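Side-chain contacts in tail fiber protein (Acinetobacter phage AM24, PDB 5W5P), which probably serves as the phage tailspike that recognises, and perhaps degrades, the capsular polysaccharide of its Acinetobacter baumannii host: residues R46-K49 / G54-V57; N372-A377 / Y386-F391; T570-R573 / Y578-K581; V586-S589 / A595-K598. All coordinates share one frame; numbering follows the deposited sequence.

The four contacts follow one another along an elongated chain that assembles as a trimer. Interaction 1 lies in the N-terminal region, where the side chain of F48 is about 12 Å from a zinc ion. Interaction 2 sits in the parallel beta-helix, its centre about 66 Å from that of interaction 1. Interactions 3 and 4 belong to the antiparallel C-terminal region; their centres are about 21 Å apart and their nearest atoms about 12 Å. The centres of interactions 1 and 4, on opposite sides of the chain's centre, are about 109 Å apart. None of the four touches another; interaction 2 lies between, its centre about 53 Å from that of interaction 3.

Interaction 1 of 4, residues R46-K49 / G54-V57; sequences RNFK and GQTV
F48 reaches across to Q55 and V57 where the loop after helix 42-46 turns back to the start of strand 56-59, an edge strand, within this chain, of a four-stranded antiparallel sheet in the N-terminal region. The backbones stay well apart, the CA atoms of F48 and V57 being 10.0 Å from each other, so side chains alone span the space. F48 contributes the largest buried surface. With CG anti to the backbone N (chi1 177°), the ring presents CE2 to both partners. On Q55 the chain is fully stretched and crosses the phenylalanine at about a right angle, its amide plane turned 52° from the ring plane. The amide oxygen comes in at the ring edge, near its plane, where the polarised C-H groups probably make a mildly favourable neighbour for it. That oxygen has a stronger partner in I51 N, in the connection between the segments, and this bond fixes which way the amide is turned. V57 adds a methyl contact, its CG1 lying 4.0 Å from F48 CE2. Backbone bonds of Q55 with A75 and of V57 with F73 tie this side to strand 71-75. S36 also touches F48, and L37 of the second subunit packs on Q55, which brings the trimer interface close. The tightest approach between the segments is F48 CE2 to Q55 OE1, 3.7 Å.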
ATOM      1  N   ARG A  46     -12.637  42.507  35.025  1.00 52.54           N
ATOM      2  CA  ARG A  46     -12.133  43.841  34.699  1.00 55.33           C
ATOM      3  C   ARG A  46     -12.456  44.852  35.791  1.00 58.55           C
ATOM      4  O   ARG A  46     -11.742  45.849  35.941  1.00 62.04           O
ATOM      5  CB  ARG A  46     -12.706  44.312  33.361  1.00 52.36           C
ATOM      6  CG  ARG A  46     -12.149  43.574  32.150  1.00 47.61           C
ATOM      7  CD  ARG A  46     -12.535  44.266  30.852  1.00 46.53           C
ATOM      8  NE  ARG A  46     -12.046  43.538  29.690  1.00 47.33           N
ATOM      9  CZ  ARG A  46     -12.793  42.719  28.955  1.00 51.60           C
ATOM     10  NH1 ARG A  46     -14.069  42.528  29.260  1.00 55.92           N
ATOM     11  NH2 ARG A  46     -12.266  42.090  27.915  1.00 51.17           N
ATOM     12  N   ASN A  47     -13.522  44.621  36.556  1.00 58.28           N
ATOM     13  CA  ASN A  47     -13.870  45.495  37.668  1.00 58.42           C
ATOM     14  C   ASN A  47     -13.245  45.055  38.985  1.00 57.10           C
ATOM     15  O   ASN A  47     -13.382  45.763  39.987  1.00 58.80           O
ATOM     16  CB  ASN A  47     -15.393  45.567  37.826  1.00 56.21           C
ATOM     17  CG  ASN A  47     -16.046  46.412  36.755  1.00 55.85           C
ATOM     18  OD1 ASN A  47     -16.423  47.556  36.997  1.00 59.06           O
ATOM     19  ND2 ASN A  47     -16.169  45.857  35.557  1.00 55.77           N
ATOM     20  N   PHE A  48     -12.566  43.913  39.003  1.00 57.14           N
ATOM     21  CA  PHE A  48     -11.955  43.378  40.209  1.00 56.19           C
ATOM     22  C   PHE A  48     -10.508  43.840  40.318  1.00 61.29           C
ATOM     23  O   PHE A  48      -9.787  43.915  39.318  1.00 64.25           O
ATOM     24  CB  PHE A  48     -12.028  41.851  40.194  1.00 53.56           C
ATOM     25  CG  PHE A  48     -11.357  41.193  41.365  1.00 54.63           C
ATOM     26  CD1 PHE A  48     -11.890  41.304  42.640  1.00 54.01           C
ATOM     27  CD2 PHE A  48     -10.204  40.446  41.188  1.00 54.42           C
ATOM     28  CE1 PHE A  48     -11.279  40.690  43.719  1.00 55.25           C
ATOM     29  CE2 PHE A  48      -9.588  39.827  42.263  1.00 53.75           C
ATOM     30  CZ  PHE A  48     -10.126  39.948  43.528  1.00 53.86           C
ATOM     31  N   LYS A  49     -10.090  44.161  41.540  1.00 64.46           N
ATOM     32  CA  LYS A  49      -8.711  44.533  41.811  1.00 63.67           C
ATOM     33  C   LYS A  49      -8.027  43.423  42.593  1.00 63.38           C
ATOM     34  O   LYS A  49      -8.592  42.938  43.583  1.00 65.51           O
ATOM     35  CB  LYS A  49      -8.647  45.852  42.595  1.00 62.64           C
ATOM     36  CG  LYS A  49      -9.141  47.057  41.802  1.00 65.31           C
ATOM     37  CD  LYS A  49      -9.455  48.247  42.700  1.00 69.82           C
ATOM     38  CE  LYS A  49      -8.196  48.799  43.349  1.00 74.86           C
ATOM     39  NZ  LYS A  49      -8.485  49.940  44.264  1.00 79.16           N
ATOM     40  N   GLY A  54       0.386  38.648  41.572  1.00 64.90           N
ATOM     41  CA  GLY A  54       0.390  37.305  41.028  1.00 60.13           C
ATOM     42  C   GLY A  54      -0.760  36.439  41.477  1.00 54.63           C
ATOM     43  O   GLY A  54      -0.654  35.208  41.420  1.00 52.95           O
ATOM     44  N   GLN A  55      -1.857  37.039  41.930  1.00 53.43           N
ATOM     45  CA  GLN A  55      -3.010  36.263  42.364  1.00 50.47           C
ATOM     46  C   GLN A  55      -3.660  35.584  41.167  1.00 48.65           C
ATOM     47  O   GLN A  55      -3.758  36.163  40.083  1.00 46.17           O
ATOM     48  CB  GLN A  55      -4.020  37.169  43.075  1.00 49.68           C
ATOM     49  CG  GLN A  55      -5.258  36.454  43.602  1.00 48.37           C
ATOM     50  CD  GLN A  55      -6.365  37.412  44.000  1.00 49.86           C
ATOM     51  OE1 GLN A  55      -6.343  38.586  43.636  1.00 57.58           O
ATOM     52  NE2 GLN A  55      -7.342  36.916  44.754  1.00 45.26           N
ATOM     53  N   THR A  56      -4.092  34.342  41.360  1.00 49.81           N
ATOM     54  CA  THR A  56      -4.864  33.623  40.355  1.00 48.82           C
ATOM     55  C   THR A  56      -6.305  33.520  40.833  1.00 48.53           C
ATOM     56  O   THR A  56      -6.563  33.035  41.942  1.00 49.26           O
ATOM     57  CB  THR A  56      -4.289  32.232  40.082  1.00 48.51           C
ATOM     58  OG1 THR A  56      -2.887  32.332  39.801  1.00 49.54           O
ATOM     59  CG2 THR A  56      -4.989  31.609  38.880  1.00 50.47           C
ATOM     60  N   VAL A  57      -7.234  33.988  40.002  1.00 42.71           N
ATOM     61  CA  VAL A  57      -8.661  33.893  40.263  1.00 42.54           C
ATOM     62  C   VAL A  57      -9.311  33.150  39.105  1.00 47.22           C
ATOM     63  O   VAL A  57      -8.755  33.040  38.009  1.00 49.29           O
ATOM     64  CB  VAL A  57      -9.317  35.277  40.450  1.00 43.43           C
ATOM     65  CG1 VAL A  57      -8.725  35.989  41.657  1.00 43.82           C
ATOM     66  CG2 VAL A  57      -9.150  36.115  39.192  1.00 44.04           C
TER

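Interaction 2 of 4, residues N372-A377 / Y386-F391; sequences NQFGAA and YADVKF
F374 carries the contact from 372-377, packing on D388 and V389. Two places earlier, N372 turns its amide to neighbouring coils: ND2 bonds to F333 O and N411 OD1, while OD1 accepts from N336 N. At F374 the CB of D388 stands over one ring face, 3.9 Å from the F374 ring centroid, as a CH-pi contact. The D388 carboxylate stacks over the CB-CG end of F374, its plane 18° from that of the ring, and D388 OD2 comes within 3.2 Å of F374 CB. V389 CG2 touches more lightly, 4.4 Å from F374 CZ. The F374 ring also meets that of F338, nearly parallel to it. Both carboxylate oxygens are occupied: OD2 bonds to T413 OG1, whereas D388 OD1 receives Y386 OH at 2.8 Å on its anti side, 23° out of the carboxylate plane. D388 OD1 also accepts from a water 2.6 Å away, which bonds weakly to F374 O and so links the segments. Three partners grip a buried acid and hold it flat against the phenylalanine. Further on, A376 N bonds to N414 OD1. Such aligned aromatic and asparagine side chains from successive coils are characteristic of the right-handed parallel beta-helix of phage tailspikes.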
ATOM      1  N   ASN A 372      -8.629  -3.811  -6.640  1.00 39.93           N
ATOM      2  CA  ASN A 372      -9.862  -3.061  -6.453  1.00 38.35           C
ATOM      3  C   ASN A 372     -11.070  -3.947  -6.728  1.00 40.79           C
ATOM      4  O   ASN A 372     -11.005  -4.885  -7.527  1.00 46.28           O
ATOM      5  CB  ASN A 372      -9.898  -1.842  -7.376  1.00 35.21           C
ATOM      6  CG  ASN A 372      -8.718  -0.920  -7.163  1.00 34.15           C
ATOM      7  OD1 ASN A 372      -8.734  -0.081  -6.267  1.00 34.41           O
ATOM      8  ND2 ASN A 372      -7.684  -1.076  -7.982  1.00 34.17           N
ATOM      9  N   GLN A 373     -12.177  -3.649  -6.054  1.00 39.14           N
ATOM     10  CA  GLN A 373     -13.468  -4.239  -6.386  1.00 39.75           C
ATOM     11  C   GLN A 373     -14.338  -3.167  -7.015  1.00 38.50           C
ATOM     12  O   GLN A 373     -14.673  -2.173  -6.363  1.00 39.06           O
ATOM     13  CB  GLN A 373     -14.172  -4.831  -5.168  1.00 40.11           C
ATOM     14  CG  GLN A 373     -15.606  -5.240  -5.463  1.00 39.73           C
ATOM     15  CD  GLN A 373     -16.393  -5.587  -4.214  1.00 42.68           C
ATOM     16  OE1 GLN A 373     -17.117  -4.750  -3.668  1.00 44.01           O
ATOM     17  NE2 GLN A 373     -16.275  -6.831  -3.766  1.00 39.44           N
ATOM     18  N   PHE A 374     -14.695  -3.370  -8.277  1.00 36.75           N
ATOM     19  CA  PHE A 374     -15.588  -2.462  -8.986  1.00 39.57           C
ATOM     20  C   PHE A 374     -16.995  -3.058  -9.007  1.00 44.68           C
ATOM     21  O   PHE A 374     -17.467  -3.595 -10.011  1.00 36.64           O
ATOM     22  CB  PHE A 374     -15.072  -2.208 -10.396  1.00 35.16           C
ATOM     23  CG  PHE A 374     -13.677  -1.651 -10.453  1.00 34.49           C
ATOM     24  CD1 PHE A 374     -13.429  -0.325 -10.135  1.00 34.11           C
ATOM     25  CD2 PHE A 374     -12.616  -2.448 -10.860  1.00 43.03           C
ATOM     26  CE1 PHE A 374     -12.142   0.195 -10.205  1.00 38.57           C
ATOM     27  CE2 PHE A 374     -11.324  -1.939 -10.931  1.00 43.04           C
ATOM     28  CZ  PHE A 374     -11.087  -0.614 -10.601  1.00 39.40           C
ATOM     29  N   GLY A 375     -17.662  -2.964  -7.855  1.00 42.50           N
ATOM     30  CA  GLY A 375     -19.020  -3.460  -7.726  1.00 38.38           C
ATOM     31  C   GLY A 375     -20.033  -2.499  -8.312  1.00 42.86           C
ATOM     32  O   GLY A 375     -20.327  -1.457  -7.719  1.00 43.17           O
ATOM     33  N   ALA A 376     -20.577  -2.837  -9.477  1.00 44.40           N
ATOM     34  CA  ALA A 376     -21.401  -1.906 -10.231  1.00 43.21           C
ATOM     35  C   ALA A 376     -22.859  -1.977  -9.802  1.00 46.22           C
ATOM     36  O   ALA A 376     -23.366  -3.034  -9.411  1.00 45.04           O
ATOM     37  CB  ALA A 376     -21.299  -2.191 -11.730  1.00 39.30           C
ATOM     38  N   ALA A 377     -23.529  -0.830  -9.873  1.00 45.97           N
ATOM     39  CA  ALA A 377     -24.981  -0.831  -9.892  1.00 41.34           C
ATOM     40  C   ALA A 377     -25.469  -1.569 -11.135  1.00 42.70           C
ATOM     41  O   ALA A 377     -24.749  -1.713 -12.126  1.00 44.17           O
ATOM     42  CB  ALA A 377     -25.519   0.598  -9.877  1.00 41.61           C
ATOM     43  N   TYR A 386     -19.915   1.917 -20.804  1.00 41.49           N
ATOM     44  CA  TYR A 386     -19.344   2.051 -19.471  1.00 39.72           C
ATOM     45  C   TYR A 386     -18.027   1.292 -19.368  1.00 41.47           C
ATOM     46  O   TYR A 386     -17.888   0.186 -19.899  1.00 43.50           O
ATOM     47  CB  TYR A 386     -20.310   1.536 -18.395  1.00 41.17           C
ATOM     48  CG  TYR A 386     -19.713   1.609 -17.005  1.00 40.32           C
ATOM     49  CD1 TYR A 386     -19.875   2.743 -16.222  1.00 40.83           C
ATOM     50  CD2 TYR A 386     -18.962   0.561 -16.489  1.00 38.04           C
ATOM     51  CE1 TYR A 386     -19.313   2.830 -14.961  1.00 39.05           C
ATOM     52  CE2 TYR A 386     -18.393   0.642 -15.237  1.00 39.06           C
ATOM     53  CZ  TYR A 386     -18.574   1.777 -14.474  1.00 37.88           C
ATOM     54  OH  TYR A 386     -18.005   1.852 -13.224  1.00 39.12           O
ATOM     55  N   ALA A 387     -17.067   1.888 -18.663  1.00 41.29           N
ATOM     56  CA  ALA A 387     -15.859   1.195 -18.238  1.00 39.86           C
ATOM     57  C   ALA A 387     -15.458   1.752 -16.881  1.00 41.60           C
ATOM     58  O   ALA A 387     -15.604   2.950 -16.640  1.00 42.82           O
ATOM     59  CB  ALA A 387     -14.715   1.364 -19.243  1.00 36.66           C
ATOM     60  N   ASP A 388     -14.965   0.882 -15.996  1.00 41.31           N
ATOM     61  CA  ASP A 388     -14.593   1.334 -14.657  1.00 37.75           C
ATOM     62  C   ASP A 388     -13.549   2.447 -14.714  1.00 39.18           C
ATOM     63  O   ASP A 388     -13.647   3.435 -13.978  1.00 38.94           O
ATOM     64  CB  ASP A 388     -14.082   0.160 -13.818  1.00 37.56           C
ATOM     65  CG  ASP A 388     -15.191  -0.803 -13.416  1.00 38.80           C
ATOM     66  OD1 ASP A 388     -16.246  -0.342 -12.930  1.00 39.18           O
ATOM     67  OD2 ASP A 388     -15.005  -2.028 -13.581  1.00 39.30           O
ATOM     68  N   VAL A 389     -12.555   2.316 -15.593  1.00 40.67           N
ATOM     69  CA  VAL A 389     -11.473   3.291 -15.741  1.00 38.63           C
ATOM     70  C   VAL A 389     -11.418   3.697 -17.211  1.00 39.19           C
ATOM     71  O   VAL A 389     -11.096   2.870 -18.072  1.00 41.70           O
ATOM     72  CB  VAL A 389     -10.121   2.726 -15.280  1.00 40.21           C
ATOM     73  CG1 VAL A 389      -9.028   3.785 -15.374  1.00 38.76           C
ATOM     74  CG2 VAL A 389     -10.221   2.161 -13.861  1.00 33.52           C
ATOM     75  N   LYS A 390     -11.723   4.960 -17.502  1.00 42.27           N
ATOM     76  CA  LYS A 390     -11.801   5.461 -18.873  1.00 43.04           C
ATOM     77  C   LYS A 390     -10.596   6.333 -19.199  1.00 41.83           C
ATOM     78  O   LYS A 390     -10.268   7.259 -18.445  1.00 39.89           O
ATOM     79  CB  LYS A 390     -13.087   6.258 -19.098  1.00 41.26           C
ATOM     80  CG  LYS A 390     -14.189   5.451 -19.742  1.00 42.66           C
ATOM     81  CD  LYS A 390     -15.391   6.309 -20.081  1.00 42.77           C
ATOM     82  CE  LYS A 390     -16.537   5.439 -20.560  1.00 41.13           C
ATOM     83  NZ  LYS A 390     -17.800   6.197 -20.672  1.00 43.91           N
ATOM     84  N   PHE A 391      -9.961   6.051 -20.334  1.00 40.07           N
ATOM     85  CA  PHE A 391      -8.799   6.800 -20.798  1.00 40.00           C
ATOM     86  C   PHE A 391      -8.478   6.360 -22.222  1.00 42.68           C
ATOM     87  O   PHE A 391      -8.984   5.346 -22.712  1.00 41.67           O
ATOM     88  CB  PHE A 391      -7.589   6.594 -19.879  1.00 39.79           C
ATOM     89  CG  PHE A 391      -7.111   5.168 -19.805  1.00 38.51           C
ATOM     90  CD1 PHE A 391      -7.651   4.289 -18.882  1.00 42.04           C
ATOM     91  CD2 PHE A 391      -6.113   4.710 -20.653  1.00 40.21           C
ATOM     92  CE1 PHE A 391      -7.207   2.975 -18.811  1.00 43.57           C
ATOM     93  CE2 PHE A 391      -5.666   3.401 -20.588  1.00 35.04           C
ATOM     94  CZ  PHE A 391      -6.213   2.534 -19.666  1.00 40.07           C
TER
HETATM   95  O   HOH W   1     -18.099  -1.444 -11.408  1.00 33.97           O

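Interaction 3 of 4, residues T570-R573 / Y578-K581; sequences TIER and YLLK
R573 crosses Y578 obliquely. Its CB sits over one tyrosine face, toward the rim, 4.0 Å from the Y578 ring centroid in a CH-pi contact. R573 CG passes Y578 CZ at 4.1 Å, and R573 CD comes 3.9 Å from Y578 OH. Rotation about CG-CD (chi3 -102°) bends the chain and brings NE to the phenol. The bond from R573 NE to Y578 OH is 3.0 Å and nearly straight, 171° at the hydrogen. It runs in the guanidinium plane, which stands almost perpendicular to the ring (89°). R573 CZ also lies 3.9 Å from Y578 OH; NH2 makes a weak bond to V535 O, and Y578 OH another with V537 N. I571 and L580 share this face side by side, I571 CG2 3.8 Å from L580 CG. On the face of T570, E572, L579 and K581, a salt bridge of 2.7 Å joins K581 NZ to E572 OE1 on the anti side of the carboxylate, well out of its plane. Paired backbone bonds link T570 with K581 and E572 with L579, alternating with the non-hydrogen-bonded pairs I571-L580 and R573-Y578. This is a regular antiparallel beta hairpin, strands 569-574 and 577-582, whose second strand also pairs with strand 470-477.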
ATOM      1  N   THR A 570      18.397 -37.132 -33.677  1.00 55.19           N
ATOM      2  CA  THR A 570      18.048 -38.404 -33.068  1.00 52.83           C
ATOM      3  C   THR A 570      17.983 -38.220 -31.558  1.00 50.83           C
ATOM      4  O   THR A 570      18.709 -37.400 -30.990  1.00 48.07           O
ATOM      5  CB  THR A 570      19.063 -39.499 -33.426  1.00 55.64           C
ATOM      6  OG1 THR A 570      20.393 -38.998 -33.238  1.00 58.54           O
ATOM      7  CG2 THR A 570      18.892 -39.938 -34.876  1.00 54.60           C
ATOM      8  N   ILE A 571      17.099 -38.975 -30.906  1.00 53.17           N
ATOM      9  CA  ILE A 571      17.002 -38.938 -29.451  1.00 55.69           C
ATOM     10  C   ILE A 571      17.152 -40.351 -28.908  1.00 55.28           C
ATOM     11  O   ILE A 571      16.855 -41.338 -29.590  1.00 57.02           O
ATOM     12  CB  ILE A 571      15.687 -38.296 -28.941  1.00 51.77           C
ATOM     13  CG1 ILE A 571      14.464 -39.109 -29.378  1.00 49.42           C
ATOM     14  CG2 ILE A 571      15.573 -36.849 -29.403  1.00 45.31           C
ATOM     15  CD1 ILE A 571      13.155 -38.526 -28.878  1.00 45.70           C
ATOM     16  N   GLU A 572      17.628 -40.438 -27.666  1.00 54.18           N
ATOM     17  CA  GLU A 572      17.847 -41.707 -26.985  1.00 54.56           C
ATOM     18  C   GLU A 572      17.416 -41.568 -25.533  1.00 57.79           C
ATOM     19  O   GLU A 572      17.775 -40.590 -24.871  1.00 62.50           O
ATOM     20  CB  GLU A 572      19.318 -42.133 -27.066  1.00 51.91           C
ATOM     21  CG  GLU A 572      19.678 -43.276 -26.135  1.00 55.25           C
ATOM     22  CD  GLU A 572      21.175 -43.524 -26.047  1.00 57.78           C
ATOM     23  OE1 GLU A 572      21.957 -42.631 -26.439  1.00 56.09           O
ATOM     24  OE2 GLU A 572      21.566 -44.618 -25.584  1.00 58.28           O
ATOM     25  N   ARG A 573      16.646 -42.536 -25.042  1.00 56.98           N
ATOM     26  CA  ARG A 573      16.180 -42.527 -23.662  1.00 56.38           C
ATOM     27  C   ARG A 573      17.218 -43.204 -22.773  1.00 55.52           C
ATOM     28  O   ARG A 573      17.595 -44.357 -23.016  1.00 55.39           O
ATOM     29  CB  ARG A 573      14.826 -43.225 -23.531  1.00 56.56           C
ATOM     30  CG  ARG A 573      14.397 -43.438 -22.082  1.00 60.44           C
ATOM     31  CD  ARG A 573      13.077 -44.189 -21.973  1.00 60.66           C
ATOM     32  NE  ARG A 573      11.964 -43.288 -21.683  1.00 64.00           N
ATOM     33  CZ  ARG A 573      11.433 -43.103 -20.477  1.00 63.52           C
ATOM     34  NH1 ARG A 573      11.901 -43.759 -19.425  1.00 64.91           N
ATOM     35  NH2 ARG A 573      10.425 -42.260 -20.326  1.00 63.06           N
ATOM     36  N   TYR A 578      16.275 -37.915 -21.837  1.00 53.97           N
ATOM     37  CA  TYR A 578      16.335 -38.036 -23.286  1.00 53.30           C
ATOM     38  C   TYR A 578      17.514 -37.213 -23.778  1.00 55.40           C
ATOM     39  O   TYR A 578      17.608 -36.018 -23.479  1.00 53.31           O
ATOM     40  CB  TYR A 578      15.030 -37.573 -23.941  1.00 48.07           C
ATOM     41  CG  TYR A 578      13.973 -38.656 -23.986  1.00 47.84           C
ATOM     42  CD1 TYR A 578      13.117 -38.857 -22.911  1.00 47.97           C
ATOM     43  CD2 TYR A 578      13.838 -39.484 -25.098  1.00 48.47           C
ATOM     44  CE1 TYR A 578      12.155 -39.845 -22.939  1.00 49.85           C
ATOM     45  CE2 TYR A 578      12.876 -40.482 -25.133  1.00 47.37           C
ATOM     46  CZ  TYR A 578      12.038 -40.654 -24.049  1.00 50.61           C
ATOM     47  OH  TYR A 578      11.071 -41.633 -24.062  1.00 55.47           O
ATOM     48  N   LEU A 579      18.422 -37.859 -24.504  1.00 59.31           N
ATOM     49  CA  LEU A 579      19.564 -37.184 -25.105  1.00 55.56           C
ATOM     50  C   LEU A 579      19.209 -36.811 -26.538  1.00 53.20           C
ATOM     51  O   LEU A 579      18.922 -37.690 -27.356  1.00 53.43           O
ATOM     52  CB  LEU A 579      20.803 -38.080 -25.080  1.00 55.89           C
ATOM     53  CG  LEU A 579      21.120 -38.877 -23.811  1.00 54.91           C
ATOM     54  CD1 LEU A 579      22.382 -39.700 -24.017  1.00 54.78           C
ATOM     55  CD2 LEU A 579      21.273 -37.961 -22.608  1.00 51.62           C
ATOM     56  N   LEU A 580      19.220 -35.517 -26.838  1.00 52.87           N
ATOM     57  CA  LEU A 580      19.003 -35.042 -28.198  1.00 51.48           C
ATOM     58  C   LEU A 580      20.349 -34.914 -28.901  1.00 49.93           C
ATOM     59  O   LEU A 580      21.304 -34.375 -28.333  1.00 46.62           O
ATOM     60  CB  LEU A 580      18.264 -33.704 -28.193  1.00 50.13           C
ATOM     61  CG  LEU A 580      16.816 -33.746 -27.691  1.00 46.59           C
ATOM     62  CD1 LEU A 580      16.755 -33.468 -26.195  1.00 44.38           C
ATOM     63  CD2 LEU A 580      15.943 -32.762 -28.454  1.00 43.60           C
ATOM     64  N   LYS A 581      20.429 -35.430 -30.127  1.00 51.45           N
ATOM     65  CA  LYS A 581      21.692 -35.513 -30.845  1.00 51.42           C
ATOM     66  C   LYS A 581      21.518 -35.069 -32.291  1.00 53.27           C
ATOM     67  O   LYS A 581      20.464 -35.276 -32.900  1.00 51.78           O
ATOM     68  CB  LYS A 581      22.262 -36.936 -30.825  1.00 48.27           C
ATOM     69  CG  LYS A 581      22.077 -37.687 -29.520  1.00 49.62           C
ATOM     70  CD  LYS A 581      22.488 -39.135 -29.689  1.00 55.45           C
ATOM     71  CE  LYS A 581      22.429 -39.887 -28.381  1.00 58.08           C
ATOM     72  NZ  LYS A 581      23.012 -41.247 -28.543  1.00 61.06           N
TER

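Interaction 4 of 4, residues V586-S589 / A595-K598; sequences VAAS and ATAK
The peptide carbonyl of A588 is the flat group on which A595 and T596 converge. T596 N approaches its oxygen from a position tilted 29° out of the carbonyl plane, and A595 CA lies on the same side of that plane, while A595 CB stays close to it at the oxygen end. The contact lies in the long connection between strands 577-582 and 598-608 of the antiparallel C-terminal region, and 595-598 runs into strand 598-608 at K598; at the end of this segment A597 and K598 form a classic beta bulge opposite K503. One backbone hydrogen bond joins the segments, T596 N to A588 O at 3.1 Å. The same A588 oxygen receives a CA-H...O contact from A595 CA, also 3.1 Å, so two adjacent donors of different strength share it. Small side chains fill in around this point. With chi1 at -60°, the hydroxyl of T596 stands beside its own backbone N, which brings T596 OG1 to 3.6 Å from A588 CB. The hydrogen-bonding partner of that buried hydroxyl lies outside the segments, at H563 NE2, and this bond fixes its rotation. H563 also packs on A588, together with F561, and L510 of strand 509-523 touches both A588 and T596, which are buried. Toward the exposed side, S589 and A595 meet through their methylene and methyl groups, S589 CB being 4.0 Å from A595 CB. At the other end, A587 CB rests 4.0 Å from T596 CB.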
ATOM      1  N   VAL A 586      31.548 -32.223 -37.687  1.00 62.11           N
ATOM      2  CA  VAL A 586      32.996 -32.251 -37.873  1.00 67.09           C
ATOM      3  C   VAL A 586      33.569 -31.058 -37.119  1.00 69.31           C
ATOM      4  O   VAL A 586      33.178 -29.913 -37.374  1.00 68.36           O
ATOM      5  CB  VAL A 586      33.398 -32.204 -39.358  1.00 61.67           C
ATOM      6  CG1 VAL A 586      34.905 -32.040 -39.494  1.00 59.67           C
ATOM      7  CG2 VAL A 586      32.926 -33.455 -40.080  1.00 57.27           C
ATOM      8  N   ALA A 587      34.485 -31.325 -36.191  1.00 69.34           N
ATOM      9  CA  ALA A 587      35.029 -30.270 -35.349  1.00 69.23           C
ATOM     10  C   ALA A 587      35.976 -29.369 -36.133  1.00 71.87           C
ATOM     11  O   ALA A 587      36.684 -29.809 -37.044  1.00 75.89           O
ATOM     12  CB  ALA A 587      35.765 -30.869 -34.151  1.00 70.10           C
ATOM     13  N   ALA A 588      35.977 -28.089 -35.766  1.00 66.41           N
ATOM     14  CA  ALA A 588      36.954 -27.149 -36.295  1.00 60.93           C
ATOM     15  C   ALA A 588      38.341 -27.476 -35.754  1.00 62.15           C
ATOM     16  O   ALA A 588      38.488 -28.025 -34.659  1.00 65.41           O
ATOM     17  CB  ALA A 588      36.571 -25.716 -35.925  1.00 54.21           C
ATOM     18  N   SER A 589      39.364 -27.131 -36.528  1.00 61.07           N
ATOM     19  CA  SER A 589      40.746 -27.414 -36.149  1.00 64.64           C
ATOM     20  C   SER A 589      41.674 -26.636 -37.075  1.00 65.45           C
ATOM     21  O   SER A 589      41.229 -25.930 -37.986  1.00 63.81           O
ATOM     22  CB  SER A 589      41.040 -28.917 -36.204  1.00 68.06           C
ATOM     23  OG  SER A 589      40.644 -29.473 -37.446  1.00 67.71           O
ATOM     24  N   ALA A 595      41.478 -27.285 -31.591  1.00 64.72           N
ATOM     25  CA  ALA A 595      40.261 -27.924 -32.067  1.00 61.49           C
ATOM     26  C   ALA A 595      39.097 -27.669 -31.117  1.00 60.57           C
ATOM     27  O   ALA A 595      39.278 -27.331 -29.945  1.00 61.36           O
ATOM     28  CB  ALA A 595      40.474 -29.430 -32.241  1.00 59.70           C
ATOM     29  N   THR A 596      37.888 -27.832 -31.649  1.00 61.14           N
ATOM     30  CA  THR A 596      36.680 -27.728 -30.840  1.00 53.53           C
ATOM     31  C   THR A 596      36.609 -28.906 -29.877  1.00 60.22           C
ATOM     32  O   THR A 596      36.637 -30.066 -30.303  1.00 59.20           O
ATOM     33  CB  THR A 596      35.445 -27.696 -31.737  1.00 55.36           C
ATOM     34  OG1 THR A 596      35.518 -26.567 -32.615  1.00 55.67           O
ATOM     35  CG2 THR A 596      34.178 -27.612 -30.903  1.00 51.32           C
ATOM     36  N   ALA A 597      36.519 -28.614 -28.580  1.00 59.55           N
ATOM     37  CA  ALA A 597      36.526 -29.652 -27.560  1.00 58.35           C
ATOM     38  C   ALA A 597      35.148 -29.952 -26.989  1.00 54.68           C
ATOM     39  O   ALA A 597      34.985 -30.980 -26.326  1.00 53.21           O
ATOM     40  CB  ALA A 597      37.470 -29.268 -26.414  1.00 54.62           C
ATOM     41  N   LYS A 598      34.157 -29.099 -27.228  1.00 53.93           N
ATOM     42  CA  LYS A 598      32.860 -29.298 -26.600  1.00 56.24           C
ATOM     43  C   LYS A 598      31.802 -28.491 -27.330  1.00 56.00           C
ATOM     44  O   LYS A 598      32.101 -27.531 -28.045  1.00 55.56           O
ATOM     45  CB  LYS A 598      32.882 -28.895 -25.122  1.00 54.33           C
ATOM     46  CG  LYS A 598      33.275 -27.447 -24.897  1.00 57.84           C
ATOM     47  CD  LYS A 598      33.582 -27.187 -23.433  1.00 61.09           C
ATOM     48  CE  LYS A 598      34.545 -26.036 -23.265  1.00 59.94           C
ATOM     49  NZ  LYS A 598      34.895 -25.811 -21.839  1.00 58.80           N
TER